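Local coordinates for protein MgGH51 (PDB 6ZPZ) that probably hydrolyses terminal alpha-L-arabinofuranosyl groups, as a glycoside hydrolase of family 51 captured here with a cyclopentane-based sulfate ligand in its active site, at residues A431-N436 against W491-V496; F22-H27 against Y263-G268. All coordinates share one frame; numbering follows the deposited sequence.

How the contacts relate
Contact 2 comes first along the chain and is complete before contact 1 begins. Their centres are about 20 Å apart. Three segments lie off strands of the parallel eight-stranded sheet that forms the (beta/alpha)8 barrel: residues 22-27 follow strand 20-21, the first in order; 431-436 run off the end of strand 424-432, the seventh; and 491-496 lie in a loop some way beyond strand 474-479, the eighth. Residues 263-268 belong instead to the small antiparallel pair 257-258/264-265. The segments 22-27 and 491-496 meet directly: Asn26 makes a weak hydrogen bond to the backbone N of Trp491, and Ile25 packs on the same tryptophan. Both contacts reach the bound LX5, placing them on the barrel's active-site side.

Contact 1: A431-N436 against W491-V496; sequences AAISTN and WTPDLV. With LX5 ([(1~{S},2~{S},3~{S},4~{S})-2-(hydroxymethyl)-3,4-bis(oxidanyl)cyclopentyl] hydrogen sulfate), chain G.
Ile433 packs against Pro493 with the first atoms of its side chain and against Trp491 with the last. Its CB lies 3.4 Å from Pro493 CD, tighter than normal van der Waals contact, and the backbone CA of Ile433 is equally near that ring carbon. The CG2 branch continues along the proline, 3.6 Å from Pro493 CD and somewhat farther from CG. The other branch leaves the proline. With chi1 at 69°, CG1 sits between the backbone N and the carbonyl carbon, and the nearly extended chi2 of 164° carries CD1 on to the indole, where it stops 3.9 Å from Trp491 CZ2. That approach is oblique to the indole, and the two side chains cross at about a right angle. No hydrogen bond joins the segments; their contact is mainly apolar, with Ala432 O 3.7 Å from Pro493 CG.

The proline follows a cis peptide bond, and Pro493 O lies in the indole plane, at the ring's edge. Trp491 holds CG anti to its N (chi1 -176°), which extends the indole past Ile433 to the ligand. There CZ3 comes within 3.3 Å of LX5 O12, a sulfate oxygen, while CH2 is 3.8 Å from both O12 and O14. Around the indole, Arg448 makes a cation-pi contact and also hydrogen-bonds Thr492 O through NE, tying the tryptophan and the next residue to one guanidinium; Tyr402, whose OH hydrogen-bonds LX5, meets the ring at a tilt.

Ile433 thus forms a second shell behind Trp491, at the end of strand 424-432, which also carries the ligand-binding Glu429. The arrangement belongs to the active-site mouth of a (beta/alpha)8-barrel glycoside hydrolase, where a loop residue, Trp491, lines the pocket and the strand-end Ile433 backs it.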
ATOM      1  N   ALA A 431      -0.529 -14.911   0.478  1.00 21.68           N
ATOM      2  CA  ALA A 431      -1.511 -14.902   1.565  1.00 20.51           C
ATOM      3  C   ALA A 431      -2.271 -16.225   1.533  1.00 19.41           C
ATOM      4  O   ALA A 431      -2.504 -16.728   0.474  1.00 18.59           O
ATOM      5  CB  ALA A 431      -2.476 -13.747   1.443  1.00 20.99           C
ATOM      6  N   ALA A 432      -2.600 -16.746   2.695  1.00 18.46           N
ATOM      7  CA  ALA A 432      -3.698 -17.714   2.862  1.00 21.30           C
ATOM      8  C   ALA A 432      -5.033 -16.965   2.716  1.00 21.48           C
ATOM      9  O   ALA A 432      -5.422 -16.222   3.627  1.00 24.42           O
ATOM     10  CB  ALA A 432      -3.545 -18.439   4.170  1.00 20.34           C
ATOM     11  N   ILE A 433      -5.731 -17.196   1.616  1.00 22.76           N
ATOM     12  CA  ILE A 433      -6.912 -16.373   1.214  1.00 24.95           C
ATOM     13  C   ILE A 433      -8.222 -17.146   1.346  1.00 22.17           C
ATOM     14  O   ILE A 433      -9.260 -16.470   1.297  1.00 22.42           O
ATOM     15  CB  ILE A 433      -6.756 -15.823  -0.208  1.00 26.28           C
ATOM     16  CG1 ILE A 433      -6.839 -16.919  -1.268  1.00 27.61           C
ATOM     17  CG2 ILE A 433      -5.465 -15.023  -0.313  1.00 26.75           C
ATOM     18  CD1 ILE A 433      -7.072 -16.386  -2.666  1.00 29.63           C
ATOM     19  N   SER A 434      -8.179 -18.481   1.417  1.00 23.11           N
ATOM     20  CA  SER A 434      -9.393 -19.353   1.418  1.00 25.34           C
ATOM     21  C   SER A 434      -9.148 -20.650   2.205  1.00 25.44           C
ATOM     22  O   SER A 434      -8.018 -21.137   2.199  1.00 25.75           O
ATOM     23  CB  SER A 434      -9.860 -19.661   0.004  1.00 26.98           C
ATOM     24  OG  SER A 434     -11.002 -20.508   0.056  1.00 28.16           O
ATOM     25  N   THR A 435     -10.180 -21.190   2.857  1.00 25.69           N
ATOM     26  CA  THR A 435     -10.107 -22.526   3.503  1.00 29.60           C
ATOM     27  C   THR A 435     -10.553 -23.579   2.485  1.00 29.92           C
ATOM     28  O   THR A 435     -10.683 -24.709   2.881  1.00 32.75           O
ATOM     29  CB  THR A 435     -10.919 -22.593   4.808  1.00 29.99           C
ATOM     30  OG1 THR A 435     -12.249 -22.153   4.532  1.00 30.91           O
ATOM     31  CG2 THR A 435     -10.309 -21.776   5.928  1.00 30.38           C
ATOM     32  N   ASN A 436     -10.812 -23.194   1.240  1.00 30.80           N
ATOM     33  CA  ASN A 436     -11.339 -24.119   0.206  1.00 30.89           C
ATOM     34  C   ASN A 436     -10.314 -24.222  -0.925  1.00 29.43           C
ATOM     35  O   ASN A 436     -10.340 -23.378  -1.840  1.00 27.02           O
ATOM     36  CB  ASN A 436     -12.721 -23.668  -0.275  1.00 34.87           C
ATOM     37  CG  ASN A 436     -13.363 -24.645  -1.242  1.00 32.79           C
ATOM     38  OD1 ASN A 436     -12.737 -25.615  -1.643  1.00 38.05           O
ATOM     39  ND2 ASN A 436     -14.600 -24.386  -1.616  1.00 34.09           N
ATOM     40  N   TRP A 491     -10.716  -7.184  -3.200  1.00 22.76           N
ATOM     41  CA  TRP A 491      -9.901  -8.361  -2.858  1.00 23.21           C
ATOM     42  C   TRP A 491      -9.859  -8.494  -1.347  1.00 23.78           C
ATOM     43  O   TRP A 491      -9.669  -7.466  -0.684  1.00 23.35           O
ATOM     44  CB  TRP A 491      -8.486  -8.261  -3.429  1.00 23.59           C
ATOM     45  CG  TRP A 491      -7.719  -9.507  -3.162  1.00 24.91           C
ATOM     46  CD1 TRP A 491      -7.119  -9.888  -1.997  1.00 23.43           C
ATOM     47  CD2 TRP A 491      -7.528 -10.591  -4.085  1.00 27.72           C
ATOM     48  NE1 TRP A 491      -6.521 -11.105  -2.153  1.00 23.37           N
ATOM     49  CE2 TRP A 491      -6.741 -11.553  -3.423  1.00 26.09           C
ATOM     50  CE3 TRP A 491      -7.906 -10.818  -5.408  1.00 34.15           C
ATOM     51  CZ2 TRP A 491      -6.383 -12.754  -4.024  1.00 29.17           C
ATOM     52  CZ3 TRP A 491      -7.556 -12.012  -6.003  1.00 34.58           C
ATOM     53  CH2 TRP A 491      -6.811 -12.969  -5.312  1.00 32.89           C
ATOM     54  N   THR A 492     -10.126  -9.709  -0.862  1.00 24.72           N
ATOM     55  CA  THR A 492      -9.880 -10.132   0.535  1.00 22.20           C
ATOM     56  C   THR A 492      -9.135 -11.460   0.493  1.00 23.44           C
ATOM     57  O   THR A 492      -9.172 -12.186  -0.500  1.00 22.89           O
ATOM     58  CB  THR A 492     -11.193 -10.266   1.311  1.00 22.60           C
ATOM     59  OG1 THR A 492     -11.923 -11.387   0.822  1.00 22.92           O
ATOM     60  CG2 THR A 492     -12.094  -9.059   1.195  1.00 22.38           C
ATOM     61  N   PRO A 493      -8.403 -11.823   1.555  1.00 21.62           N
ATOM     62  CA  PRO A 493      -8.153 -10.961   2.703  1.00 22.18           C
ATOM     63  C   PRO A 493      -6.996  -9.985   2.468  1.00 20.27           C
ATOM     64  O   PRO A 493      -6.171 -10.167   1.582  1.00 22.01           O
ATOM     65  CB  PRO A 493      -7.725 -11.956   3.781  1.00 21.79           C
ATOM     66  CG  PRO A 493      -7.007 -12.989   2.993  1.00 22.20           C
ATOM     67  CD  PRO A 493      -7.732 -13.110   1.676  1.00 24.99           C
ATOM     68  N   ASP A 494      -6.912  -8.996   3.338  1.00 20.26           N
ATOM     69  CA  ASP A 494      -5.936  -7.898   3.240  1.00 20.99           C
ATOM     70  C   ASP A 494      -5.261  -7.737   4.592  1.00 18.97           C
ATOM     71  O   ASP A 494      -5.892  -8.018   5.620  1.00 19.93           O
ATOM     72  CB  ASP A 494      -6.636  -6.633   2.780  1.00 19.54           C
ATOM     73  CG  ASP A 494      -7.370  -6.899   1.498  1.00 21.55           C
ATOM     74  OD1 ASP A 494      -6.699  -7.062   0.480  1.00 19.25           O
ATOM     75  OD2 ASP A 494      -8.597  -6.947   1.548  1.00 20.33           O
ATOM     76  N   LEU A 495      -4.025  -7.250   4.597  1.00 19.78           N
ATOM     77  CA  LEU A 495      -3.214  -7.226   5.855  1.00 21.26           C
ATOM     78  C   LEU A 495      -3.779  -6.214   6.853  1.00 19.78           C
ATOM     79  O   LEU A 495      -3.750  -6.471   8.069  1.00 17.40           O
ATOM     80  CB  LEU A 495      -1.767  -6.872   5.540  1.00 20.50           C
ATOM     81  CG  LEU A 495      -0.775  -7.322   6.593  1.00 22.38           C
ATOM     82  CD1 LEU A 495      -0.798  -8.841   6.684  1.00 20.61           C
ATOM     83  CD2 LEU A 495       0.622  -6.822   6.271  1.00 23.77           C
ATOM     84  N   VAL A 496      -4.221  -5.081   6.354  1.00 17.40           N
ATOM     85  CA  VAL A 496      -4.628  -3.935   7.193  1.00 18.85           C
ATOM     86  C   VAL A 496      -5.867  -3.358   6.551  1.00 20.40           C
ATOM     87  O   VAL A 496      -5.819  -3.091   5.324  1.00 19.13           O
ATOM     88  CB  VAL A 496      -3.513  -2.900   7.328  1.00 19.93           C
ATOM     89  CG1 VAL A 496      -4.044  -1.661   8.032  1.00 21.38           C
ATOM     90  CG2 VAL A 496      -2.336  -3.467   8.090  1.00 19.56           C
TER
HETATM   91  C1  LX5 G 711      -2.601 -10.292  -7.400  1.00 25.77           C
HETATM   92  C2  LX5 G 711      -1.173 -10.347  -7.888  1.00 24.49           C
HETATM   93  C6  LX5 G 711      -3.514  -8.497  -5.735  1.00 24.60           C
HETATM   94  C5  LX5 G 711      -2.933  -8.822  -7.117  1.00 24.60           C
HETATM   95  C3  LX5 G 711      -0.801  -8.987  -8.402  1.00 24.74           C
HETATM   96  C4  LX5 G 711      -1.665  -8.091  -7.517  1.00 25.61           C
HETATM   97  O7  LX5 G 711      -2.573  -8.731  -4.681  1.00 24.71           O
HETATM   98  O8  LX5 G 711      -2.189  -6.973  -8.238  1.00 24.34           O
HETATM   99  O9  LX5 G 711       0.616  -8.753  -8.373  1.00 26.62           O
HETATM  100  O10 LX5 G 711      -3.200 -10.739  -8.612  1.00 35.25           O
HETATM  101  S11 LX5 G 711      -4.383 -11.644  -8.590  1.00 39.86           S
HETATM  102  O12 LX5 G 711      -5.231 -10.668  -7.910  1.00 37.70           O
HETATM  103  O13 LX5 G 711      -4.850 -12.037  -9.917  1.00 45.59           O
HETATM  104  O14 LX5 G 711      -3.915 -12.849  -7.844  1.00 39.41           O

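Contact 2: F22-H27 against Y263-G268; sequences FEDINH and YVNTDG. With LX5 ([(1~{S},2~{S},3~{S},4~{S})-2-(hydroxymethyl)-3,4-bis(oxidanyl)cyclopentyl] hydrogen sulfate), chain G.
Tyr263 reaches into the 22-27 loop and uses its hydroxyl twice. OH donates to Asp24 OD1 at 2.7 Å, coming from 45° above the carboxylate plane, and accepts from the backbone His27 N at 2.9 Å through a bent bond (N-H...O angle 135°). The N of Ile25 is also near this oxygen, but its angle is poor and it is not bonded. The phenol is further fixed by a face-to-face stack with His27: centroids are 3.7 Å apart, planes differ by 19°, and NE2 lies over the centre of the tyrosine ring. The first torsion of His27 sets the imidazole beside its own backbone N and anti to the carbonyl carbon, where ring and N-H meet the same tyrosine; ND1 bonds to the carbonyl of Asp30.

Water serves the second pair. One molecule donates to Asp24 O at 2.6 Å and accepts from Asn265 ND2 at 2.8 Å. Another donates to Asp24 OD2 at 2.5 Å and only weakly to Asn265 OD1, whose main donor is Asn232 ND2. The backbone N atoms of Gly29 and Asp30 also bond to OD1 and OD2 of Asp24, respectively.

Next to Asp24, Glu23 OE2 accepts from LX5 O8 at 2.6 Å, while its OE1 is bound by Trp261 NE1 and Asn232 N.

Each carboxylate oxygen of Asp24 therefore receives at least two hydrogen bonds, which would suit an ionised group in this buried setting. Asp24, through its carboxylate to Tyr263 and its carbonyl through water to Asn265 ND2, ties the ligand-bearing loop to the 263-268 segment.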
ATOM      1  N   PHE A  22       2.658  -2.999  -2.278  1.00 21.67           N
ATOM      2  CA  PHE A  22       1.621  -1.964  -2.367  1.00 20.70           C
ATOM      3  C   PHE A  22       1.259  -1.740  -3.823  1.00 20.78           C
ATOM      4  O   PHE A  22       2.100  -1.510  -4.676  1.00 20.42           O
ATOM      5  CB  PHE A  22       2.103  -0.669  -1.741  1.00 20.48           C
ATOM      6  CG  PHE A  22       1.024   0.382  -1.755  1.00 22.70           C
ATOM      7  CD1 PHE A  22       0.880   1.221  -2.838  1.00 23.98           C
ATOM      8  CD2 PHE A  22       0.128   0.505  -0.704  1.00 23.17           C
ATOM      9  CE1 PHE A  22      -0.111   2.195  -2.839  1.00 22.81           C
ATOM     10  CE2 PHE A  22      -0.884   1.465  -0.726  1.00 22.12           C
ATOM     11  CZ  PHE A  22      -0.996   2.297  -1.795  1.00 22.37           C
ATOM     12  N   GLU A  23      -0.027  -1.683  -4.047  1.00 19.93           N
ATOM     13  CA  GLU A  23      -0.566  -0.964  -5.211  1.00 19.49           C
ATOM     14  C   GLU A  23      -1.847  -0.303  -4.734  1.00 20.03           C
ATOM     15  O   GLU A  23      -2.305  -0.667  -3.641  1.00 20.87           O
ATOM     16  CB  GLU A  23      -0.861  -1.966  -6.317  1.00 20.03           C
ATOM     17  CG  GLU A  23      -2.018  -2.869  -5.944  1.00 21.32           C
ATOM     18  CD  GLU A  23      -2.226  -4.010  -6.905  1.00 21.94           C
ATOM     19  OE1 GLU A  23      -2.496  -3.758  -8.100  1.00 19.91           O
ATOM     20  OE2 GLU A  23      -2.131  -5.127  -6.447  1.00 24.09           O
ATOM     21  N   ASP A  24      -2.427   0.580  -5.554  1.00 20.57           N
ATOM     22  CA  ASP A  24      -3.779   1.141  -5.302  1.00 20.63           C
ATOM     23  C   ASP A  24      -4.815   0.070  -5.630  1.00 21.63           C
ATOM     24  O   ASP A  24      -5.128  -0.114  -6.806  1.00 20.97           O
ATOM     25  CB  ASP A  24      -4.032   2.432  -6.081  1.00 23.05           C
ATOM     26  CG  ASP A  24      -4.970   3.339  -5.299  1.00 21.88           C
ATOM     27  OD1 ASP A  24      -5.778   2.791  -4.537  1.00 20.70           O
ATOM     28  OD2 ASP A  24      -4.805   4.576  -5.396  1.00 24.77           O
ATOM     29  N   ILE A  25      -5.269  -0.643  -4.601  1.00 21.73           N
ATOM     30  CA  ILE A  25      -6.285  -1.726  -4.663  1.00 20.47           C
ATOM     31  C   ILE A  25      -7.132  -1.566  -3.410  1.00 21.55           C
ATOM     32  O   ILE A  25      -6.581  -1.123  -2.404  1.00 18.49           O
ATOM     33  CB  ILE A  25      -5.664  -3.133  -4.743  1.00 20.88           C
ATOM     34  CG1 ILE A  25      -6.732  -4.207  -4.937  1.00 21.56           C
ATOM     35  CG2 ILE A  25      -4.803  -3.446  -3.520  1.00 19.69           C
ATOM     36  CD1 ILE A  25      -6.162  -5.601  -5.070  1.00 22.14           C
ATOM     37  N   ASN A  26      -8.435  -1.819  -3.487  1.00 21.74           N
ATOM     38  CA  ASN A  26      -9.319  -1.612  -2.309  1.00 19.78           C
ATOM     39  C   ASN A  26      -9.171  -0.173  -1.794  1.00 20.11           C
ATOM     40  O   ASN A  26      -9.200  -0.006  -0.576  1.00 20.48           O
ATOM     41  CB  ASN A  26      -8.943  -2.550  -1.155  1.00 18.08           C
ATOM     42  CG  ASN A  26      -8.792  -3.995  -1.555  1.00 19.20           C
ATOM     43  OD1 ASN A  26      -9.607  -4.527  -2.317  1.00 21.33           O
ATOM     44  ND2 ASN A  26      -7.815  -4.662  -0.975  1.00 17.50           N
ATOM     45  N   HIS A  27      -8.953   0.832  -2.651  1.00 19.36           N
ATOM     46  CA  HIS A  27      -8.690   2.239  -2.226  1.00 20.12           C
ATOM     47  C   HIS A  27      -7.584   2.248  -1.146  1.00 20.88           C
ATOM     48  O   HIS A  27      -7.714   2.857  -0.059  1.00 21.65           O
ATOM     49  CB  HIS A  27     -10.002   2.904  -1.821  1.00 21.18           C
ATOM     50  CG  HIS A  27     -10.774   3.336  -3.020  1.00 22.02           C
ATOM     51  ND1 HIS A  27     -10.530   4.520  -3.688  1.00 24.30           N
ATOM     52  CD2 HIS A  27     -11.706   2.690  -3.741  1.00 21.46           C
ATOM     53  CE1 HIS A  27     -11.360   4.612  -4.718  1.00 21.28           C
ATOM     54  NE2 HIS A  27     -12.071   3.493  -4.769  1.00 21.04           N
ATOM     55  N   TYR A 263     -11.521   1.718 -10.490  1.00 23.30           N
ATOM     56  CA  TYR A 263     -11.653   3.153 -10.139  1.00 21.04           C
ATOM     57  C   TYR A 263     -10.503   3.987 -10.692  1.00 20.58           C
ATOM     58  O   TYR A 263      -9.363   3.495 -10.917  1.00 20.29           O
ATOM     59  CB  TYR A 263     -11.807   3.338  -8.628  1.00 19.54           C
ATOM     60  CG  TYR A 263     -10.707   2.754  -7.790  1.00 19.52           C
ATOM     61  CD1 TYR A 263      -9.628   3.520  -7.385  1.00 19.37           C
ATOM     62  CD2 TYR A 263     -10.794   1.461  -7.325  1.00 20.29           C
ATOM     63  CE1 TYR A 263      -8.639   2.986  -6.580  1.00 18.57           C
ATOM     64  CE2 TYR A 263      -9.807   0.915  -6.514  1.00 18.65           C
ATOM     65  CZ  TYR A 263      -8.721   1.682  -6.146  1.00 19.16           C
ATOM     66  OH  TYR A 263      -7.763   1.175  -5.305  1.00 19.87           O
ATOM     67  N   VAL A 264     -10.794   5.277 -10.844  1.00 19.13           N
ATOM     68  CA  VAL A 264      -9.780   6.304 -11.211  1.00 19.67           C
ATOM     69  C   VAL A 264      -8.766   6.491 -10.062  1.00 19.49           C
ATOM     70  O   VAL A 264      -9.140   6.528  -8.894  1.00 19.82           O
ATOM     71  CB  VAL A 264     -10.461   7.628 -11.589  1.00 21.29           C
ATOM     72  CG1 VAL A 264      -9.392   8.686 -11.823  1.00 21.14           C
ATOM     73  CG2 VAL A 264     -11.369   7.479 -12.808  1.00 24.06           C
ATOM     74  N   ASN A 265      -7.490   6.502 -10.411  1.00 19.26           N
ATOM     75  CA  ASN A 265      -6.387   6.910  -9.519  1.00 18.18           C
ATOM     76  C   ASN A 265      -6.065   8.363  -9.831  1.00 18.11           C
ATOM     77  O   ASN A 265      -5.908   8.714 -11.025  1.00 16.63           O
ATOM     78  CB  ASN A 265      -5.164   6.051  -9.755  1.00 18.04           C
ATOM     79  CG  ASN A 265      -5.248   4.611  -9.304  1.00 19.65           C
ATOM     80  OD1 ASN A 265      -4.187   4.009  -9.140  1.00 23.02           O
ATOM     81  ND2 ASN A 265      -6.431   4.024  -9.151  1.00 17.41           N
ATOM     82  N   THR A 266      -5.988   9.199  -8.802  1.00 18.31           N
ATOM     83  CA  THR A 266      -5.601  10.625  -8.922  1.00 19.26           C
ATOM     84  C   THR A 266      -4.127  10.761  -9.292  1.00 17.18           C
ATOM     85  O   THR A 266      -3.750  11.741  -9.919  1.00 18.99           O
ATOM     86  CB  THR A 266      -5.887  11.365  -7.610  1.00 19.59           C
ATOM     87  OG1 THR A 266      -5.050  10.872  -6.557  1.00 21.91           O
ATOM     88  CG2 THR A 266      -7.356  11.246  -7.269  1.00 20.82           C
ATOM     89  N   ASP A 267      -3.347   9.770  -8.923  1.00 19.31           N
ATOM     90  CA  ASP A 267      -1.867   9.805  -8.940  1.00 20.19           C
ATOM     91  C   ASP A 267      -1.365  10.907  -8.006  1.00 20.53           C
ATOM     92  O   ASP A 267      -0.211  11.300  -8.144  1.00 19.72           O
ATOM     93  CB  ASP A 267      -1.344   9.875 -10.376  1.00 19.46           C
ATOM     94  CG  ASP A 267      -1.384   8.506 -11.057  1.00 18.55           C
ATOM     95  OD1 ASP A 267      -1.374   7.493 -10.344  1.00 20.60           O
ATOM     96  OD2 ASP A 267      -1.437   8.468 -12.316  1.00 18.90           O
ATOM     97  N   GLY A 268      -2.194  11.351  -7.070  1.00 21.02           N
ATOM     98  CA  GLY A 268      -1.751  12.203  -5.967  1.00 20.84           C
ATOM     99  C   GLY A 268      -0.729  11.486  -5.102  1.00 21.45           C
ATOM    100  O   GLY A 268       0.143  12.150  -4.561  1.00 20.85           O
TER
HETATM  101  C1  LX5 G 711      -2.601 -10.292  -7.400  1.00 25.77           C
HETATM  102  C2  LX5 G 711      -1.173 -10.347  -7.888  1.00 24.49           C
HETATM  103  C6  LX5 G 711      -3.514  -8.497  -5.735  1.00 24.60           C
HETATM  104  C5  LX5 G 711      -2.933  -8.822  -7.117  1.00 24.60           C
HETATM  105  C3  LX5 G 711      -0.801  -8.987  -8.402  1.00 24.74           C
HETATM  106  C4  LX5 G 711      -1.665  -8.091  -7.517  1.00 25.61           C
HETATM  107  O7  LX5 G 711      -2.573  -8.731  -4.681  1.00 24.71           O
HETATM  108  O8  LX5 G 711      -2.189  -6.973  -8.238  1.00 24.34           O
HETATM  109  O9  LX5 G 711       0.616  -8.753  -8.373  1.00 26.62           O
HETATM  110  O10 LX5 G 711      -3.200 -10.739  -8.612  1.00 35.25           O
HETATM  111  S11 LX5 G 711      -4.383 -11.644  -8.590  1.00 39.86           S
HETATM  112  O12 LX5 G 711      -5.231 -10.668  -7.910  1.00 37.70           O
HETATM  113  O13 LX5 G 711      -4.850 -12.037  -9.917  1.00 45.59           O
HETATM  114  O14 LX5 G 711      -3.915 -12.849  -7.844  1.00 39.41           O
HETATM  115  O   HOH W   1      -6.274   1.237  -8.658  1.00 19.31           O
HETATM  116  O   HOH W   2      -2.949   5.485  -6.727  1.00 20.86           O